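Local coordinates for putative uncharacterized protein (Ustilago maydis, PDB 4GNX) that probably serves as the small OB-fold subunit of replication protein A, the heterotrimer that binds single-stranded DNA, at residues S10-L13 with G14-V17; L36-T39 with S40-N44; L95-N98 with V99-S103. All blocks are in the same frame, centred on the assembly; numbering follows the deposited sequence.

Contact 1: residues S10-L13 with G14-V17; sequences SSML and GQYV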
loop_
_atom_site.group_PDB
_atom_site.type_symbol
_atom_site.label_atom_id
_atom_site.label_comp_id
_atom_site.label_asym_id
_atom_site.label_seq_id
_atom_site.Cartn_x
_atom_site.Cartn_y
_atom_site.Cartn_z
ATOM N N SER A 10 20.094 17.921 3.701
ATOM C CA SER A 10 21.212 18.801 4.011
ATOM C C SER A 10 22.561 18.056 4.080
ATOM O O SER A 10 23.629 18.639 3.839
ATOM C CB SER A 10 20.940 19.566 5.308
ATOM O OG SER A 10 20.668 18.700 6.402
ATOM N N SER A 11 22.513 16.763 4.379
ATOM C CA SER A 11 23.728 16.017 4.589
ATOM C C SER A 11 24.362 15.624 3.267
ATOM O O SER A 11 25.522 15.264 3.220
ATOM C CB SER A 11 23.460 14.790 5.441
ATOM O OG SER A 11 23.306 13.676 4.599
ATOM N N MET A 12 23.604 15.707 2.193
ATOM C CA MET A 12 24.118 15.376 0.879
ATOM C C MET A 12 24.749 16.566 0.164
ATOM O O MET A 12 25.325 16.418 -0.904
ATOM C CB MET A 12 23.020 14.762 0.025
ATOM C CG MET A 12 22.560 13.420 0.566
ATOM S SD MET A 12 21.037 12.752 -0.142
ATOM C CE MET A 12 21.506 12.448 -1.849
ATOM N N LEU A 13 24.665 17.749 0.753
ATOM C CA LEU A 13 25.232 18.932 0.109
ATOM C C LEU A 13 26.670 18.734 -0.343
ATOM O O LEU A 13 26.974 18.994 -1.496
ATOM C CB LEU A 13 25.140 20.159 1.011
ATOM C CG LEU A 13 23.708 20.599 1.312
ATOM C CD1 LEU A 13 23.748 21.596 2.442
ATOM C CD2 LEU A 13 23.011 21.200 0.107
ATOM N N GLY A 14 27.534 18.251 0.549
ATOM C CA GLY A 14 28.931 17.983 0.221
ATOM C C GLY A 14 29.153 17.248 -1.092
ATOM O O GLY A 14 30.126 17.516 -1.796
ATOM N N GLN A 15 28.242 16.342 -1.437
ATOM C CA GLN A 15 28.372 15.536 -2.658
ATOM C C GLN A 15 28.015 16.278 -3.950
ATOM O O GLN A 15 28.133 15.717 -5.049
ATOM C CB GLN A 15 27.510 14.276 -2.574
ATOM C CG GLN A 15 27.676 13.460 -1.304
ATOM C CD GLN A 15 26.506 12.509 -1.070
ATOM O OE1 GLN A 15 26.052 11.816 -1.986
ATOM N NE2 GLN A 15 26.010 12.473 0.167
ATOM N N TYR A 16 27.538 17.513 -3.826
ATOM C CA TYR A 16 27.138 18.263 -5.009
ATOM C C TYR A 16 27.686 19.697 -5.063
ATOM O O TYR A 16 27.039 20.597 -5.574
ATOM C CB TYR A 16 25.614 18.241 -5.189
ATOM C CG TYR A 16 25.011 16.850 -5.328
ATOM C CD1 TYR A 16 24.557 16.155 -4.212
ATOM C CD2 TYR A 16 24.886 16.240 -6.574
ATOM C CE1 TYR A 16 24.017 14.890 -4.331
ATOM C CE2 TYR A 16 24.348 14.983 -6.707
ATOM C CZ TYR A 16 23.911 14.317 -5.584
ATOM O OH TYR A 16 23.356 13.061 -5.709
ATOM N N VAL A 17 28.882 19.930 -4.562
ATOM C CA VAL A 17 29.397 21.276 -4.688
ATOM C C VAL A 17 29.477 21.678 -6.171
ATOM O O VAL A 17 29.988 20.927 -7.012
ATOM C CB VAL A 17 30.730 21.457 -3.943
ATOM C CG1 VAL A 17 31.288 22.831 -4.208
ATOM C CG2 VAL A 17 30.516 21.258 -2.452
#
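Ser-11 and Gln-15 approach each other round a helical turn that passes into a 3-10 segment at 14-15, in the loop that joins strand 7-8 to strand 20-31 of the OB fold. The meeting is loose: the Ser-11 carbonyl O lies 4.2 Å from Gln-15 NE2, and no hydrogen bond joins them.

Met-12 meets both Gln-15 and Tyr-16. Its carbonyl O accepts from Gln-15 N at 3.0 Å, a bent bond (140° at the hydrogen) whose donor stands above the carbonyl plane, as is common for i to i+3 bonds. The Gln-15 side chain runs back along the turn, extended beyond CG, until NE2 sits 3.6 Å from Met-12 CG, so the amide lies against aliphatic carbon. The same Met-12 carbonyl O comes at the edge of the Tyr-16 ring, near the ring plane, 3.4 Å from CD1. Farther out, the thioether chain bends at its last torsion (chi3 65°), and its methyl CE makes a light apolar contact with Tyr-16 CE1 at 4.3 Å. Met-12 also touches Val-100 of helix 93-104.

Leu-13, the buried residue here, works in two directions. Its side chain leads off the turn to pack on Ile-8 and Ser-72; the Tyr-16 side chain also touches Ile-8, and Pro-6 besides. The Leu-13 backbone supplies the second i to i+3 bond, straighter than the first: Tyr-16 N donates to Leu-13 O at 2.8 Å, with 164° at the hydrogen.

Contact 2: residues L36-T39 with S40-N44; sequences LMQT and SDLGN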
loop_
_atom_site.group_PDB
_atom_site.type_symbol
_atom_site.label_atom_id
_atom_site.label_comp_id
_atom_site.label_asym_id
_atom_site.label_seq_id
_atom_site.Cartn_x
_atom_site.Cartn_y
_atom_site.Cartn_z
ATOM N N LEU A 36 16.121 30.624 5.738
ATOM C CA LEU A 36 16.562 29.481 6.519
ATOM C C LEU A 36 15.527 28.360 6.469
ATOM O O LEU A 36 14.354 28.544 6.825
ATOM C CB LEU A 36 16.903 29.859 7.954
ATOM C CG LEU A 36 17.804 28.843 8.668
ATOM C CD1 LEU A 36 19.104 28.612 7.911
ATOM C CD2 LEU A 36 18.101 29.309 10.081
ATOM N N MET A 37 15.987 27.192 6.032
ATOM C CA MET A 37 15.121 26.059 5.787
ATOM C C MET A 37 15.499 24.827 6.624
ATOM O O MET A 37 16.682 24.502 6.773
ATOM C CB MET A 37 15.203 25.730 4.311
ATOM C CG MET A 37 14.276 24.625 3.880
ATOM S SD MET A 37 14.649 24.028 2.225
ATOM C CE MET A 37 14.267 25.503 1.275
ATOM N N GLN A 38 14.486 24.153 7.173
ATOM C CA GLN A 38 14.675 22.857 7.818
ATOM C C GLN A 38 14.364 21.718 6.835
ATOM O O GLN A 38 13.322 21.717 6.193
ATOM C CB GLN A 38 13.834 22.763 9.098
ATOM C CG GLN A 38 13.726 21.363 9.681
ATOM C CD GLN A 38 13.501 21.350 11.176
ATOM O OE1 GLN A 38 12.933 22.286 11.743
ATOM N NE2 GLN A 38 13.954 20.287 11.829
ATOM N N THR A 39 15.284 20.760 6.735
ATOM C CA THR A 39 15.171 19.631 5.824
ATOM C C THR A 39 14.617 18.380 6.508
ATOM O O THR A 39 14.666 18.285 7.727
ATOM C CB THR A 39 16.533 19.259 5.219
ATOM O OG1 THR A 39 17.289 20.433 4.989
ATOM C CG2 THR A 39 16.315 18.652 3.882
ATOM N N SER A 40 14.106 17.434 5.708
ATOM C CA SER A 40 13.725 16.097 6.168
ATOM C C SER A 40 14.831 15.466 6.988
ATOM O O SER A 40 14.589 14.680 7.894
ATOM C CB SER A 40 13.430 15.204 4.967
ATOM O OG SER A 40 14.546 15.118 4.097
ATOM N N ASP A 41 16.051 15.825 6.621
ATOM C CA ASP A 41 17.276 15.489 7.307
ATOM C C ASP A 41 17.280 15.919 8.769
ATOM O O ASP A 41 18.058 15.401 9.568
ATOM C CB ASP A 41 18.384 16.261 6.597
ATOM C CG ASP A 41 19.697 15.535 6.608
ATOM O OD1 ASP A 41 20.729 16.195 6.824
ATOM O OD2 ASP A 41 19.710 14.309 6.401
ATOM N N LEU A 42 16.417 16.879 9.097
ATOM C CA LEU A 42 16.430 17.640 10.360
ATOM C C LEU A 42 17.513 18.691 10.439
ATOM O O LEU A 42 17.618 19.400 11.435
ATOM C CB LEU A 42 16.477 16.752 11.594
ATOM C CG LEU A 42 15.142 16.110 11.961
ATOM C CD1 LEU A 42 15.229 15.527 13.362
ATOM C CD2 LEU A 42 13.987 17.096 11.845
ATOM N N GLY A 43 18.300 18.806 9.377
ATOM C CA GLY A 43 19.329 19.833 9.297
ATOM C C GLY A 43 18.882 21.097 8.594
ATOM O O GLY A 43 18.030 21.062 7.735
ATOM N N ASN A 44 19.476 22.221 8.972
ATOM C CA ASN A 44 19.090 23.519 8.437
ATOM C C ASN A 44 20.020 23.919 7.308
ATOM O O ASN A 44 21.134 23.410 7.232
ATOM C CB ASN A 44 19.056 24.565 9.551
ATOM C CG ASN A 44 17.845 24.413 10.477
ATOM O OD1 ASN A 44 17.762 25.075 11.496
ATOM N ND2 ASN A 44 16.903 23.547 10.118
#
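Thr-39 grips Gly-43 twice. Its backbone N and its OG1 both donate to the Gly-43 carbonyl O, each at 2.9 Å, and they reach it from opposite faces of the carbonyl plane. With chi1 at -36°, OG1 lies beside the backbone N and anti to the Thr-39 carbonyl carbon, which lets both donors reach one oxygen. Thr-39 O in turn accepts from Leu-42 N at 2.6 Å, with the donor well above the carbonyl plane, closing a type I turn over Ser-40 and Asp-41.

Beside this core, Gln-38 and Asn-44 form an antiparallel non-hydrogen-bonded pair. Asn-44 ND2 comes 3.3 Å from Gln-38 CB, and the two amide planes stand 81° apart, nearly perpendicular. Gln-38 continues past it, extended, alongside Leu-42 and pointing the same way. On the backbone, Asn-44 CA makes a CH...O contact of 3.1 Å with Met-37 O.

Farther out, the Asp-41 carboxylate reaches Ser-10 with OD1, tying the turn to the loop after strand 7-8. Met-37 packs on Val-61, Val-63 and Ile-47, and Thr-39 on Ile-23 and Val-45, which seats the strand in the barrel. With Leu-42 at positive phi (75°) just after the type I turn, this is a 3:5 beta hairpin with a G1 beta bulge, linking strands 34-39 and 44-48 of the OB fold.

Contact 3: residues L95-N98 with V99-S103; sequences LVEN and VVQIS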
loop_
_atom_site.group_PDB
_atom_site.type_symbol
_atom_site.label_atom_id
_atom_site.label_comp_id
_atom_site.label_asym_id
_atom_site.label_seq_id
_atom_site.Cartn_x
_atom_site.Cartn_y
_atom_site.Cartn_z
ATOM N N LEU A 95 7.911 11.339 5.248
ATOM C CA LEU A 95 7.717 10.768 3.931
ATOM C C LEU A 95 8.851 11.226 3.047
ATOM O O LEU A 95 9.454 10.416 2.337
ATOM C CB LEU A 95 6.380 11.189 3.320
ATOM C CG LEU A 95 6.088 10.679 1.895
ATOM C CD1 LEU A 95 6.674 9.297 1.642
ATOM C CD2 LEU A 95 4.583 10.670 1.664
ATOM N N VAL A 96 9.152 12.518 3.110
ATOM C CA VAL A 96 10.154 13.088 2.238
ATOM C C VAL A 96 11.526 12.447 2.467
ATOM O O VAL A 96 12.254 12.175 1.494
ATOM C CB VAL A 96 10.238 14.622 2.377
ATOM C CG1 VAL A 96 11.425 15.158 1.582
ATOM C CG2 VAL A 96 8.942 15.262 1.895
ATOM N N GLU A 97 11.865 12.187 3.732
ATOM C CA GLU A 97 13.188 11.689 4.030
ATOM C C GLU A 97 13.370 10.360 3.327
ATOM O O GLU A 97 14.409 10.095 2.702
ATOM C CB GLU A 97 13.417 11.578 5.531
ATOM C CG GLU A 97 14.789 11.034 5.939
ATOM C CD GLU A 97 15.984 11.751 5.296
ATOM O OE1 GLU A 97 15.907 12.981 5.045
ATOM O OE2 GLU A 97 17.020 11.075 5.049
ATOM N N ASN A 98 12.310 9.561 3.375
ATOM C CA ASN A 98 12.316 8.238 2.823
ATOM C C ASN A 98 12.415 8.219 1.318
ATOM O O ASN A 98 13.091 7.367 0.725
ATOM C CB ASN A 98 11.077 7.521 3.288
ATOM C CG ASN A 98 11.243 6.952 4.675
ATOM O OD1 ASN A 98 11.996 5.999 4.873
ATOM N ND2 ASN A 98 10.552 7.533 5.648
ATOM N N VAL A 99 11.742 9.166 0.691
ATOM C CA VAL A 99 11.798 9.276 -0.734
ATOM C C VAL A 99 13.201 9.690 -1.143
ATOM O O VAL A 99 13.732 9.189 -2.130
ATOM C CB VAL A 99 10.752 10.268 -1.200
ATOM C CG1 VAL A 99 10.899 10.577 -2.692
ATOM C CG2 VAL A 99 9.391 9.686 -0.875
ATOM N N VAL A 100 13.828 10.568 -0.361
ATOM C CA VAL A 100 15.207 10.954 -0.666
ATOM C C VAL A 100 16.098 9.719 -0.670
ATOM O O VAL A 100 16.739 9.414 -1.683
ATOM C CB VAL A 100 15.766 11.985 0.307
ATOM C CG1 VAL A 100 17.295 12.021 0.212
ATOM C CG2 VAL A 100 15.168 13.334 -0.011
ATOM N N GLN A 101 16.101 9.004 0.448
ATOM C CA GLN A 101 16.904 7.833 0.584
ATOM C C GLN A 101 16.637 6.823 -0.528
ATOM O O GLN A 101 17.586 6.286 -1.120
ATOM C CB GLN A 101 16.631 7.211 1.934
ATOM C CG GLN A 101 17.362 7.836 3.100
ATOM C CD GLN A 101 17.328 6.895 4.301
ATOM O OE1 GLN A 101 16.403 6.960 5.129
ATOM N NE2 GLN A 101 18.313 5.975 4.383
ATOM N N ILE A 102 15.354 6.565 -0.816
ATOM C CA ILE A 102 14.963 5.533 -1.795
ATOM C C ILE A 102 15.369 5.947 -3.201
ATOM O O ILE A 102 15.856 5.123 -3.987
ATOM C CB ILE A 102 13.451 5.239 -1.765
ATOM C CG1 ILE A 102 13.087 4.464 -0.506
ATOM C CG2 ILE A 102 13.056 4.356 -2.921
ATOM C CD1 ILE A 102 11.609 4.459 -0.157
ATOM N N SER A 103 15.163 7.227 -3.510
ATOM C CA SER A 103 15.567 7.768 -4.805
ATOM C C SER A 103 17.072 7.648 -5.009
ATOM O O SER A 103 17.515 7.354 -6.121
ATOM C CB SER A 103 15.130 9.223 -4.987
ATOM O OG SER A 103 13.731 9.403 -4.761
#
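Leu-95 and Val-99 meet one helical turn apart, their side chains set at a slant to each other, with Leu-95 CD1 3.7 Å from Val-99 CG2. The leucine CG is anti to its own N (chi1 178°), and the valine CG2 lies beside its own N, which brings the two branches together. Val-96 and Val-100 repeat the spacing more loosely, CG1 to CG2 at 4.5 Å.

On another side of the helix Glu-97 and Gln-101 lie with carboxylate and amide planes 35° apart. Glu-97 OE2 meets Gln-101 CG at 3.8 Å, a carboxylate oxygen against a methylene, while OE1 bonds to Ser-40 OG in the hairpin. Ile-102 CG1 lies off the outer end of the Asn-98 carbonyl, whose O takes the Ile-102 N-H at 2.9 Å. The straightest backbone bond here, Gln-101 N to Glu-97 O, has 174° at the hydrogen. Ser-103 OG and N donate to Val-99 O from opposite faces of the carbonyl plane; OG also bonds to Arg-124 of a neighbouring subunit.

Leu-95, Val-99 and Ile-102 pack on Leu-125 of that subunit, and Ile-102 also on Ile-440 of the other one, whose Arg-441 bonds to Asn-98 OD1, while Asn-98 ND2 bonds to Thr-94 O one turn back. A regular alpha helix packed against residues of two other subunits is consistent with the three-helix bundle through which replication protein A subunits associate.

Overall arrangement
Contact 1 is a surface contact and contact 2 partly buried; contact 3 is the most buried though farthest from the centre of the chain, since two other subunits pack on it. Their backbone chemistry differs too: i to i+3 bonds in the 3-10 turn, a turn and bulge in the hairpin, and regular i to i+4 bonds in helix 93-104. They meet in pairs: two junctions are serine-carboxylate bonds, with aspartate between contacts 1 and 2 and glutamate between contacts 2 and 3, and the third, between contacts 1 and 3, is apolar, sulfur against valine. Loop, hairpin and helix thus border one another within the same subunit.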